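Local coordinates for C alpha-dehydrogenase (Sphingobium sp. SYK-6, PDB 4YAG), which binds NADH as a short-chain dehydrogenase/reductase and probably oxidises a hydroxyl-bearing substrate with NAD+, an early step in breaking lignin beta-aryl ethers, at residues R62-D67 with N201-F206; I181-L186 with N245-S250. All coordinates share one frame; numbering follows the deposited sequence.

Interaction 1 of 2, residues R62-D67 with N201-F206. With NAI (1,4-dihydronicotinamide adenine dinucleotide), chain C.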
ATOM      1  N   ARG A  62     -21.231  -0.494  16.176  1.00 13.19           N
ATOM      2  CA  ARG A  62     -20.673  -1.726  15.630  1.00 12.99           C
ATOM      3  C   ARG A  62     -20.605  -1.605  14.105  1.00 12.58           C
ATOM      4  O   ARG A  62     -21.643  -1.388  13.439  1.00 13.88           O
ATOM      5  CB  ARG A  62     -21.523  -2.919  16.031  1.00 14.34           C
ATOM      6  CG  ARG A  62     -20.944  -4.238  15.529  1.00 17.27           C
ATOM      7  CD  ARG A  62     -21.708  -5.417  16.027  1.00 26.59           C
ATOM      8  NE  ARG A  62     -21.236  -6.657  15.416  1.00 45.84           N
ATOM      9  CZ  ARG A  62     -21.772  -7.222  14.335  1.00 40.76           C
ATOM     10  NH1 ARG A  62     -22.819  -6.675  13.721  1.00 32.48           N
ATOM     11  NH2 ARG A  62     -21.258  -8.352  13.869  1.00 46.10           N
ATOM     12  N   LEU A  63     -19.409  -1.780  13.549  1.00 12.20           N
ATOM     13  CA  LEU A  63     -19.240  -1.702  12.108  1.00 13.10           C
ATOM     14  C   LEU A  63     -17.942  -2.362  11.698  1.00 12.75           C
ATOM     15  O   LEU A  63     -17.084  -2.639  12.522  1.00 12.79           O
ATOM     16  CB  LEU A  63     -19.269  -0.255  11.606  1.00 11.77           C
ATOM     17  CG  LEU A  63     -18.282   0.748  12.174  1.00 13.19           C
ATOM     18  CD1 LEU A  63     -16.855   0.539  11.682  1.00 15.12           C
ATOM     19  CD2 LEU A  63     -18.724   2.179  11.818  1.00 15.94           C
ATOM     20  N   ASP A  64     -17.860  -2.649  10.404  1.00 12.33           N
ATOM     21  CA  ASP A  64     -16.646  -3.107   9.725  1.00 11.01           C
ATOM     22  C   ASP A  64     -16.108  -1.931   8.901  1.00  9.98           C
ATOM     23  O   ASP A  64     -16.813  -1.443   8.010  1.00 11.28           O
ATOM     24  CB  ASP A  64     -17.047  -4.259   8.810  1.00 11.60           C
ATOM     25  CG  ASP A  64     -15.911  -4.799   7.954  1.00 12.06           C
ATOM     26  OD1 ASP A  64     -14.771  -4.311   8.012  1.00 11.62           O
ATOM     27  OD2 ASP A  64     -16.199  -5.765   7.210  1.00 14.10           O
ATOM     28  N   VAL A  65     -14.887  -1.476   9.185  1.00 10.91           N
ATOM     29  CA  VAL A  65     -14.305  -0.303   8.503  1.00 10.38           C
ATOM     30  C   VAL A  65     -14.135  -0.519   7.004  1.00 11.78           C
ATOM     31  O   VAL A  65     -13.975   0.449   6.250  1.00 10.60           O
ATOM     32  CB  VAL A  65     -12.946   0.130   9.103  1.00 12.03           C
ATOM     33  CG1 VAL A  65     -13.132   0.614  10.544  1.00 13.25           C
ATOM     34  CG2 VAL A  65     -11.921  -1.001   9.030  1.00 10.98           C
ATOM     35  N   SER A  66     -14.178  -1.775   6.574  1.00 10.19           N
ATOM     36  CA  SER A  66     -14.007  -2.092   5.156  1.00 10.55           C
ATOM     37  C   SER A  66     -15.340  -2.122   4.412  1.00 12.75           C
ATOM     38  O   SER A  66     -15.398  -2.415   3.214  1.00 15.50           O
ATOM     39  CB  SER A  66     -13.206  -3.382   4.952  1.00 11.54           C
ATOM     40  OG  SER A  66     -13.885  -4.516   5.420  1.00 13.08           O
ATOM     41  N   ASP A  67     -16.423  -1.793   5.115  1.00 12.26           N
ATOM     42  CA  ASP A  67     -17.754  -1.713   4.509  1.00 12.83           C
ATOM     43  C   ASP A  67     -18.097  -0.234   4.309  1.00 12.97           C
ATOM     44  O   ASP A  67     -18.391   0.502   5.269  1.00 13.27           O
ATOM     45  CB  ASP A  67     -18.784  -2.431   5.387  1.00 13.20           C
ATOM     46  CG  ASP A  67     -20.178  -2.459   4.773  1.00 19.42           C
ATOM     47  OD1 ASP A  67     -20.618  -1.438   4.189  1.00 16.23           O
ATOM     48  OD2 ASP A  67     -20.865  -3.500   4.934  1.00 22.59           O
ATOM     49  N   ASN A 201     -11.752 -11.547  14.402  1.00 13.51           N
ATOM     50  CA  ASN A 201     -12.133 -10.234  13.903  1.00 12.92           C
ATOM     51  C   ASN A 201     -12.226 -10.204  12.385  1.00 13.76           C
ATOM     52  O   ASN A 201     -12.749  -9.250  11.824  1.00 14.82           O
ATOM     53  CB  ASN A 201     -11.145  -9.154  14.364  1.00 12.20           C
ATOM     54  CG  ASN A 201     -11.053  -9.069  15.873  1.00 15.29           C
ATOM     55  OD1 ASN A 201     -11.959  -9.528  16.570  1.00 14.82           O
ATOM     56  ND2 ASN A 201      -9.969  -8.467  16.388  1.00 15.08           N
ATOM     57  N   ARG A 202     -11.726 -11.248  11.734  1.00 15.18           N
ATOM     58  CA  ARG A 202     -11.763 -11.316  10.273  1.00 14.63           C
ATOM     59  C   ARG A 202     -13.214 -11.287   9.798  1.00 14.15           C
ATOM     60  O   ARG A 202     -14.016 -12.114  10.233  1.00 16.50           O
ATOM     61  CB  ARG A 202     -11.117 -12.618   9.802  1.00 15.94           C
ATOM     62  CG  ARG A 202     -11.068 -12.788   8.288  1.00 14.83           C
ATOM     63  CD  ARG A 202     -10.549 -14.168   7.878  1.00 18.92           C
ATOM     64  NE  ARG A 202      -9.098 -14.309   8.000  1.00 15.89           N
ATOM     65  CZ  ARG A 202      -8.231 -14.430   6.985  1.00 15.66           C
ATOM     66  NH1 ARG A 202      -8.622 -14.408   5.714  1.00 15.78           N
ATOM     67  NH2 ARG A 202      -6.939 -14.562   7.254  1.00 14.67           N
ATOM     68  N   PRO A 203     -13.568 -10.333   8.918  1.00 15.14           N
ATOM     69  CA  PRO A 203     -14.962 -10.344   8.464  1.00 15.41           C
ATOM     70  C   PRO A 203     -15.336 -11.641   7.757  1.00 16.48           C
ATOM     71  O   PRO A 203     -14.499 -12.297   7.138  1.00 17.33           O
ATOM     72  CB  PRO A 203     -15.032  -9.156   7.505  1.00 17.59           C
ATOM     73  CG  PRO A 203     -13.942  -8.220   7.976  1.00 16.20           C
ATOM     74  CD  PRO A 203     -12.838  -9.139   8.451  1.00 13.56           C
ATOM     75  N   GLU A 204     -16.606 -12.011   7.866  1.00 18.83           N
ATOM     76  CA  GLU A 204     -17.073 -13.291   7.356  1.00 17.65           C
ATOM     77  C   GLU A 204     -16.683 -13.549   5.900  1.00 19.00           C
ATOM     78  O   GLU A 204     -16.326 -14.667   5.525  1.00 20.46           O
ATOM     79  CB  GLU A 204     -18.597 -13.388   7.513  1.00 22.02           C
ATOM     80  CG  GLU A 204     -19.184 -14.733   7.076  1.00 30.06           C
ATOM     81  CD  GLU A 204     -18.709 -15.888   7.941  1.00 41.56           C
ATOM     82  OE1 GLU A 204     -18.446 -15.667   9.148  1.00 37.08           O
ATOM     83  OE2 GLU A 204     -18.594 -17.016   7.410  1.00 51.06           O
ATOM     84  N   ARG A 205     -16.738 -12.516   5.073  1.00 18.91           N
ATOM     85  CA  ARG A 205     -16.558 -12.718   3.642  1.00 17.69           C
ATOM     86  C   ARG A 205     -15.126 -13.097   3.280  1.00 17.26           C
ATOM     87  O   ARG A 205     -14.878 -13.571   2.166  1.00 17.90           O
ATOM     88  CB  ARG A 205     -16.974 -11.476   2.863  1.00 15.16           C
ATOM     89  CG  ARG A 205     -16.085 -10.287   3.070  1.00 13.64           C
ATOM     90  CD  ARG A 205     -16.735  -9.074   2.442  1.00 15.26           C
ATOM     91  NE  ARG A 205     -15.879  -7.895   2.391  1.00 16.16           N
ATOM     92  CZ  ARG A 205     -15.637  -7.088   3.425  1.00 16.53           C
ATOM     93  NH1 ARG A 205     -16.165  -7.346   4.620  1.00 15.67           N
ATOM     94  NH2 ARG A 205     -14.881  -6.016   3.264  1.00 15.53           N
ATOM     95  N   PHE A 206     -14.181 -12.884   4.203  1.00 17.88           N
ATOM     96  CA  PHE A 206     -12.784 -13.239   3.941  1.00 16.77           C
ATOM     97  C   PHE A 206     -12.364 -14.601   4.520  1.00 17.23           C
ATOM     98  O   PHE A 206     -11.194 -14.985   4.407  1.00 15.32           O
ATOM     99  CB  PHE A 206     -11.845 -12.164   4.495  1.00 15.77           C
ATOM    100  CG  PHE A 206     -12.003 -10.816   3.843  1.00 15.31           C
ATOM    101  CD1 PHE A 206     -11.732 -10.646   2.500  1.00 14.41           C
ATOM    102  CD2 PHE A 206     -12.418  -9.718   4.581  1.00 13.85           C
ATOM    103  CE1 PHE A 206     -11.866  -9.434   1.905  1.00 14.79           C
ATOM    104  CE2 PHE A 206     -12.556  -8.492   3.984  1.00 16.03           C
ATOM    105  CZ  PHE A 206     -12.282  -8.348   2.646  1.00 14.91           C
TER
HETATM  106  PA  NAI C 500      -6.772  -4.727  19.261  1.00 12.26           P
HETATM  107  O1A NAI C 500      -7.263  -5.963  18.560  1.00 13.07           O
HETATM  108  O2A NAI C 500      -6.674  -4.789  20.773  1.00 12.85           O
HETATM  109  O5B NAI C 500      -7.660  -3.490  18.868  1.00 12.03           O
HETATM  110  C5B NAI C 500      -8.146  -3.374  17.562  1.00 11.14           C
HETATM  111  C4B NAI C 500      -9.617  -3.262  17.607  1.00 10.90           C
HETATM  112  O4B NAI C 500      -9.998  -3.010  16.215  1.00 10.80           O
HETATM  113  C3B NAI C 500     -10.351  -4.436  18.083  1.00 10.83           C
HETATM  114  O3B NAI C 500     -11.294  -4.108  19.124  1.00 13.10           O
HETATM  115  C2B NAI C 500     -10.986  -4.980  16.898  1.00 11.93           C
HETATM  116  O2B NAI C 500     -12.216  -5.671  17.161  1.00 14.03           O
HETATM  117  C1B NAI C 500     -11.146  -3.839  15.998  1.00 10.04           C
HETATM  118  N9A NAI C 500     -11.258  -4.202  14.610  1.00 10.64           N
HETATM  119  C8A NAI C 500     -10.545  -5.155  13.913  1.00 12.31           C
HETATM  120  N7A NAI C 500     -10.984  -5.230  12.649  1.00 12.13           N
HETATM  121  C5A NAI C 500     -11.990  -4.315  12.478  1.00 10.98           C
HETATM  122  C6A NAI C 500     -12.824  -3.923  11.429  1.00 10.46           C
HETATM  123  N6A NAI C 500     -12.751  -4.590  10.198  1.00 10.89           N
HETATM  124  N1A NAI C 500     -13.743  -2.943  11.619  1.00  9.69           N
HETATM  125  C2A NAI C 500     -13.858  -2.341  12.826  1.00 10.71           C
HETATM  126  N3A NAI C 500     -13.086  -2.680  13.869  1.00  9.74           N
HETATM  127  C4A NAI C 500     -12.161  -3.656  13.728  1.00 10.25           C
HETATM  128  O3  NAI C 500      -5.328  -4.499  18.648  1.00 11.66           O
HETATM  129  PN  NAI C 500      -4.385  -3.192  18.610  1.00 11.74           P
HETATM  130  O1N NAI C 500      -4.813  -2.126  19.610  1.00 11.47           O
HETATM  131  O2N NAI C 500      -2.992  -3.724  18.836  1.00 13.42           O
HETATM  132  O5D NAI C 500      -4.567  -2.654  17.107  1.00 10.97           O
HETATM  133  C5D NAI C 500      -4.736  -1.265  16.810  1.00  9.61           C
HETATM  134  C4D NAI C 500      -3.858  -0.884  15.675  1.00 11.22           C
HETATM  135  O4D NAI C 500      -2.464  -0.871  16.157  1.00 11.28           O
HETATM  136  C3D NAI C 500      -3.896  -1.805  14.535  1.00 10.66           C
HETATM  137  O3D NAI C 500      -3.999  -1.040  13.316  1.00 11.52           O
HETATM  138  C2D NAI C 500      -2.632  -2.537  14.579  1.00 11.62           C
HETATM  139  O2D NAI C 500      -2.241  -2.975  13.272  1.00 12.45           O
HETATM  140  C1D NAI C 500      -1.688  -1.572  15.112  1.00  9.62           C
HETATM  141  N1N NAI C 500      -0.486  -2.005  15.720  1.00 11.56           N
HETATM  142  C2N NAI C 500      -0.437  -2.687  16.912  1.00 11.72           C
HETATM  143  C3N NAI C 500       0.789  -3.044  17.449  1.00 13.40           C
HETATM  144  C7N NAI C 500       0.871  -3.781  18.742  1.00 14.73           C
HETATM  145  O7N NAI C 500       1.950  -4.241  19.174  1.00 15.48           O
HETATM  146  N7N NAI C 500      -0.349  -3.870  19.539  1.00 14.12           N
HETATM  147  C4N NAI C 500       1.979  -2.722  16.817  1.00 15.07           C
HETATM  148  C5N NAI C 500       1.915  -1.988  15.648  1.00 14.07           C
HETATM  149  C6N NAI C 500       0.703  -1.628  15.118  1.00 13.89           C

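Interaction 2 of 2, residues I181-L186 with N245-S250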
ATOM      1  N   ILE A 181      -7.114  20.963   8.990  1.00 11.95           N
ATOM      2  CA  ILE A 181      -7.136  19.611   9.517  1.00 11.61           C
ATOM      3  C   ILE A 181      -5.708  19.090   9.498  1.00 13.62           C
ATOM      4  O   ILE A 181      -5.088  18.946   8.433  1.00 13.11           O
ATOM      5  CB  ILE A 181      -8.043  18.706   8.676  1.00 12.27           C
ATOM      6  CG1 ILE A 181      -9.497  19.207   8.709  1.00 14.23           C
ATOM      7  CG2 ILE A 181      -7.964  17.248   9.165  1.00 12.18           C
ATOM      8  CD1 ILE A 181     -10.375  18.576   7.640  1.00 14.35           C
ATOM      9  N   GLY A 182      -5.170  18.800  10.673  1.00 11.68           N
ATOM     10  CA  GLY A 182      -3.855  18.189  10.771  1.00 10.81           C
ATOM     11  C   GLY A 182      -3.885  16.688  10.653  1.00 11.66           C
ATOM     12  O   GLY A 182      -4.946  16.075  10.807  1.00 10.95           O
ATOM     13  N   VAL A 183      -2.741  16.087  10.353  1.00 11.15           N
ATOM     14  CA  VAL A 183      -2.649  14.632  10.262  1.00  9.93           C
ATOM     15  C   VAL A 183      -1.429  14.083  10.981  1.00 10.23           C
ATOM     16  O   VAL A 183      -0.402  14.745  11.096  1.00 10.79           O
ATOM     17  CB  VAL A 183      -2.652  14.116   8.797  1.00 10.94           C
ATOM     18  CG1 VAL A 183      -3.855  14.672   8.033  1.00 11.86           C
ATOM     19  CG2 VAL A 183      -1.368  14.478   8.065  1.00 10.31           C
ATOM     20  N   THR A 184      -1.580  12.858  11.480  1.00  9.73           N
ATOM     21  CA  THR A 184      -0.528  12.144  12.194  1.00  9.06           C
ATOM     22  C   THR A 184      -0.574  10.688  11.781  1.00  8.22           C
ATOM     23  O   THR A 184      -1.645  10.102  11.700  1.00  9.34           O
ATOM     24  CB  THR A 184      -0.761  12.187  13.712  1.00 10.71           C
ATOM     25  OG1 THR A 184      -0.745  13.545  14.171  1.00 10.66           O
ATOM     26  CG2 THR A 184       0.288  11.385  14.464  1.00 10.59           C
ATOM     27  N   VAL A 185       0.583  10.095  11.529  1.00  9.88           N
ATOM     28  CA  VAL A 185       0.664   8.645  11.430  1.00  8.70           C
ATOM     29  C   VAL A 185       1.394   8.124  12.662  1.00  8.92           C
ATOM     30  O   VAL A 185       2.505   8.574  12.998  1.00 10.44           O
ATOM     31  CB  VAL A 185       1.303   8.142  10.115  1.00 10.04           C
ATOM     32  CG1 VAL A 185       2.701   8.694   9.909  1.00 11.23           C
ATOM     33  CG2 VAL A 185       1.308   6.622  10.091  1.00 11.26           C
ATOM     34  N   LEU A 186       0.707   7.221  13.359  1.00 10.43           N
ATOM     35  CA  LEU A 186       1.235   6.537  14.526  1.00  9.86           C
ATOM     36  C   LEU A 186       1.868   5.227  14.109  1.00  9.21           C
ATOM     37  O   LEU A 186       1.248   4.429  13.404  1.00 10.41           O
ATOM     38  CB  LEU A 186       0.071   6.297  15.491  1.00 11.08           C
ATOM     39  CG  LEU A 186       0.336   5.396  16.690  1.00  9.98           C
ATOM     40  CD1 LEU A 186       1.415   5.927  17.601  1.00 11.94           C
ATOM     41  CD2 LEU A 186      -0.975   5.182  17.452  1.00 11.32           C
ATOM     42  N   ASN A 245       0.173  19.125  16.352  1.00 12.38           N
ATOM     43  CA  ASN A 245       0.141  18.821  14.930  1.00 13.29           C
ATOM     44  C   ASN A 245       1.416  18.151  14.427  1.00 14.41           C
ATOM     45  O   ASN A 245       2.077  18.620  13.494  1.00 13.57           O
ATOM     46  CB  ASN A 245      -0.157  20.062  14.086  1.00 11.44           C
ATOM     47  CG  ASN A 245      -0.550  19.706  12.673  1.00 12.57           C
ATOM     48  OD1 ASN A 245      -0.974  18.596  12.401  1.00 12.94           O
ATOM     49  ND2 ASN A 245      -0.359  20.647  11.743  1.00 15.23           N
ATOM     50  N   LYS A 246       1.759  17.039  15.064  1.00 11.03           N
ATOM     51  CA  LYS A 246       2.957  16.298  14.720  1.00 11.04           C
ATOM     52  C   LYS A 246       2.673  15.247  13.667  1.00 11.97           C
ATOM     53  O   LYS A 246       1.824  14.379  13.864  1.00 11.66           O
ATOM     54  CB  LYS A 246       3.482  15.579  15.953  1.00 12.79           C
ATOM     55  CG  LYS A 246       3.882  16.454  17.089  1.00 15.99           C
ATOM     56  CD  LYS A 246       4.252  15.508  18.232  1.00 27.01           C
ATOM     57  CE  LYS A 246       4.858  16.167  19.391  1.00 34.88           C
ATOM     58  NZ  LYS A 246       5.306  15.092  20.309  1.00 22.20           N
ATOM     59  N   LEU A 247       3.420  15.245  12.570  1.00 11.92           N
ATOM     60  CA  LEU A 247       3.158  14.289  11.506  1.00  9.75           C
ATOM     61  C   LEU A 247       3.454  12.831  11.877  1.00  9.31           C
ATOM     62  O   LEU A 247       2.688  11.929  11.528  1.00 10.61           O
ATOM     63  CB  LEU A 247       3.943  14.671  10.253  1.00 11.07           C
ATOM     64  CG  LEU A 247       3.827  13.769   9.036  1.00 12.20           C
ATOM     65  CD1 LEU A 247       2.366  13.639   8.592  1.00 15.97           C
ATOM     66  CD2 LEU A 247       4.703  14.322   7.928  1.00 13.25           C
ATOM     67  N   TYR A 248       4.566  12.623  12.573  1.00 12.11           N
ATOM     68  CA  TYR A 248       5.016  11.287  12.903  1.00 11.68           C
ATOM     69  C   TYR A 248       5.086  11.060  14.394  1.00 12.76           C
ATOM     70  O   TYR A 248       5.628  11.884  15.139  1.00 13.98           O
ATOM     71  CB  TYR A 248       6.425  11.063  12.356  1.00 12.07           C
ATOM     72  CG  TYR A 248       6.595  11.214  10.870  1.00 13.61           C
ATOM     73  CD1 TYR A 248       5.858  10.461   9.968  1.00 11.36           C
ATOM     74  CD2 TYR A 248       7.560  12.070  10.367  1.00 16.68           C
ATOM     75  CE1 TYR A 248       6.051  10.577   8.622  1.00 12.35           C
ATOM     76  CE2 TYR A 248       7.757  12.202   9.029  1.00 15.27           C
ATOM     77  CZ  TYR A 248       7.026  11.447   8.153  1.00 15.11           C
ATOM     78  OH  TYR A 248       7.258  11.581   6.801  1.00 18.11           O
ATOM     79  N   VAL A 249       4.557   9.920  14.824  1.00 12.91           N
ATOM     80  CA  VAL A 249       4.728   9.474  16.200  1.00 13.83           C
ATOM     81  C   VAL A 249       5.159   8.020  16.177  1.00 10.94           C
ATOM     82  O   VAL A 249       4.458   7.190  15.605  1.00 12.01           O
ATOM     83  CB  VAL A 249       3.414   9.567  16.999  1.00 14.64           C
ATOM     84  CG1 VAL A 249       3.609   8.960  18.397  1.00 14.60           C
ATOM     85  CG2 VAL A 249       2.937  11.008  17.102  1.00 18.39           C
ATOM     86  N   SER A 250       6.308   7.725  16.788  1.00 12.47           N
ATOM     87  CA  SER A 250       6.769   6.349  16.969  1.00 12.95           C
ATOM     88  C   SER A 250       6.843   6.075  18.456  1.00 13.71           C
ATOM     89  O   SER A 250       7.277   6.913  19.233  1.00 15.58           O
ATOM     90  CB  SER A 250       8.149   6.110  16.340  1.00 16.82           C
ATOM     91  OG  SER A 250       8.113   6.336  14.928  1.00 17.01           O
TER
HETATM   92  O   HOH W   1       0.123  17.309  10.389  1.00 14.20           O

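Interaction 1 of 2, residues R62-D67 with N201-F206
The backbones of 62-67 and 201-206 approach most closely at Asp64 and Pro203, whose CA atoms stand 7.5 Å apart, and neither segment offers a regular strand there: Asp64 to Asp67 form a type I turn, and side chains do the bridging. Arg205 reaches across with an extended chain and presents the edge of its guanidinium to both Asp64 and Ser66. NH1 makes a salt bridge to Asp64 OD2 at 3.0 Å, meeting the oxygen nearly along its C-O bond although the two flat groups are turned 45° apart. Asp64 CG lies opposite the backbone N (chi1 176°), which carries the carboxylate across to Arg205. Arg205 NH2 donates to Ser66 OG at 2.8 Å. Phe206 CE2 lies over one guanidinium face. The side chains of Pro203 and Asp64 cross at about a right angle, Pro203 CG 3.4 Å from Asp64 OD2.

On Asp64 OD1, Ser66 N closes an Asx turn and Ser66 OG donates as well (2.7 Å), both from one face of the carboxylate. NADH adds a third donor, its adenine N6A, 3.0 Å from Asp64 OD1. Val65 N donates to NADH N1A at 3.1 Å. Asp64 thus divides its oxygens, OD1 for cofactor and turn, OD2 for Arg205; the arginine's charge probably stabilises the carboxylate as an anion, and the bonds on both oxygens restrict its rotation, holding an acceptor ready for the adenine amino group.

Interaction 2 of 2, residues I181-L186 with N245-S250
Val185 sits at the heart of the pairing between 181-186 and 245-250, bonded through both its backbone polar atoms: Val185 N donates to Leu247 O at 2.8 Å, and Val249 N returns to Val185 O at 3.1 Å. The strands run parallel, their short axes 24° apart. Packing is close on both faces. On one, Val185 CG1 comes to the edge of the Tyr248 ring, 3.6 Å from CD1, while Leu247 CG lies over a face of that ring. On the other, Leu186 CD1 meets Val249 CG1 and Thr184 CG2 meets Val249 CG2, both at 3.8 Å, with Thr184 and Val249 against Ala241 of helix 231-244. The threonine's branches divide: with chi1 at -61°, OG1 stands beside its own backbone N and donates to Lys246 O at 2.7 Å, while the methyl goes to the valine.

This is the last step of the Rossmann-type sheet of the short-chain dehydrogenases, where strand 248-250 is added at the edge beside 181-187 after a crossover through helix 231-244. The second subunit packs against this edge, with Leu266 of that chain on Tyr248, whose hydroxyl is bonded to Glu170 of its own chain.

Toward Gly182 the pairing opens. Asn245, just past helix 231-244 and itself of positive phi, brings OD1 to within 3.3 Å of Gly182 CA, and a water donates to both Val183 O and Asn245 OD1, bridging the segments where no backbone hydrogen bond joins them. Next in sequence, the exposed Lys246 side chain leads away at its end.

In the fold
Interactions 1 and 2 lie on opposite sides of the chain's centre, their own centres 26 Å apart and their nearest atoms about 15 Å apart, so they do not touch. Their segments alternate along the chain: the polypeptide leaves 62-67, builds strand 181-187, goes on to 201-206 and then returns to the sheet at 245-250. The 62-67 half of interaction 1 follows strand 58-62, outermost on one side of the chain's sheet, whereas strand 248-250 of interaction 2 is outermost on the other. NADH relates them. Its adenine is held at 62-67, and the Leu186 side chain comes within about 6 Å of the cofactor and about 4 Å of the side chain of Ile17, another NADH-binding residue.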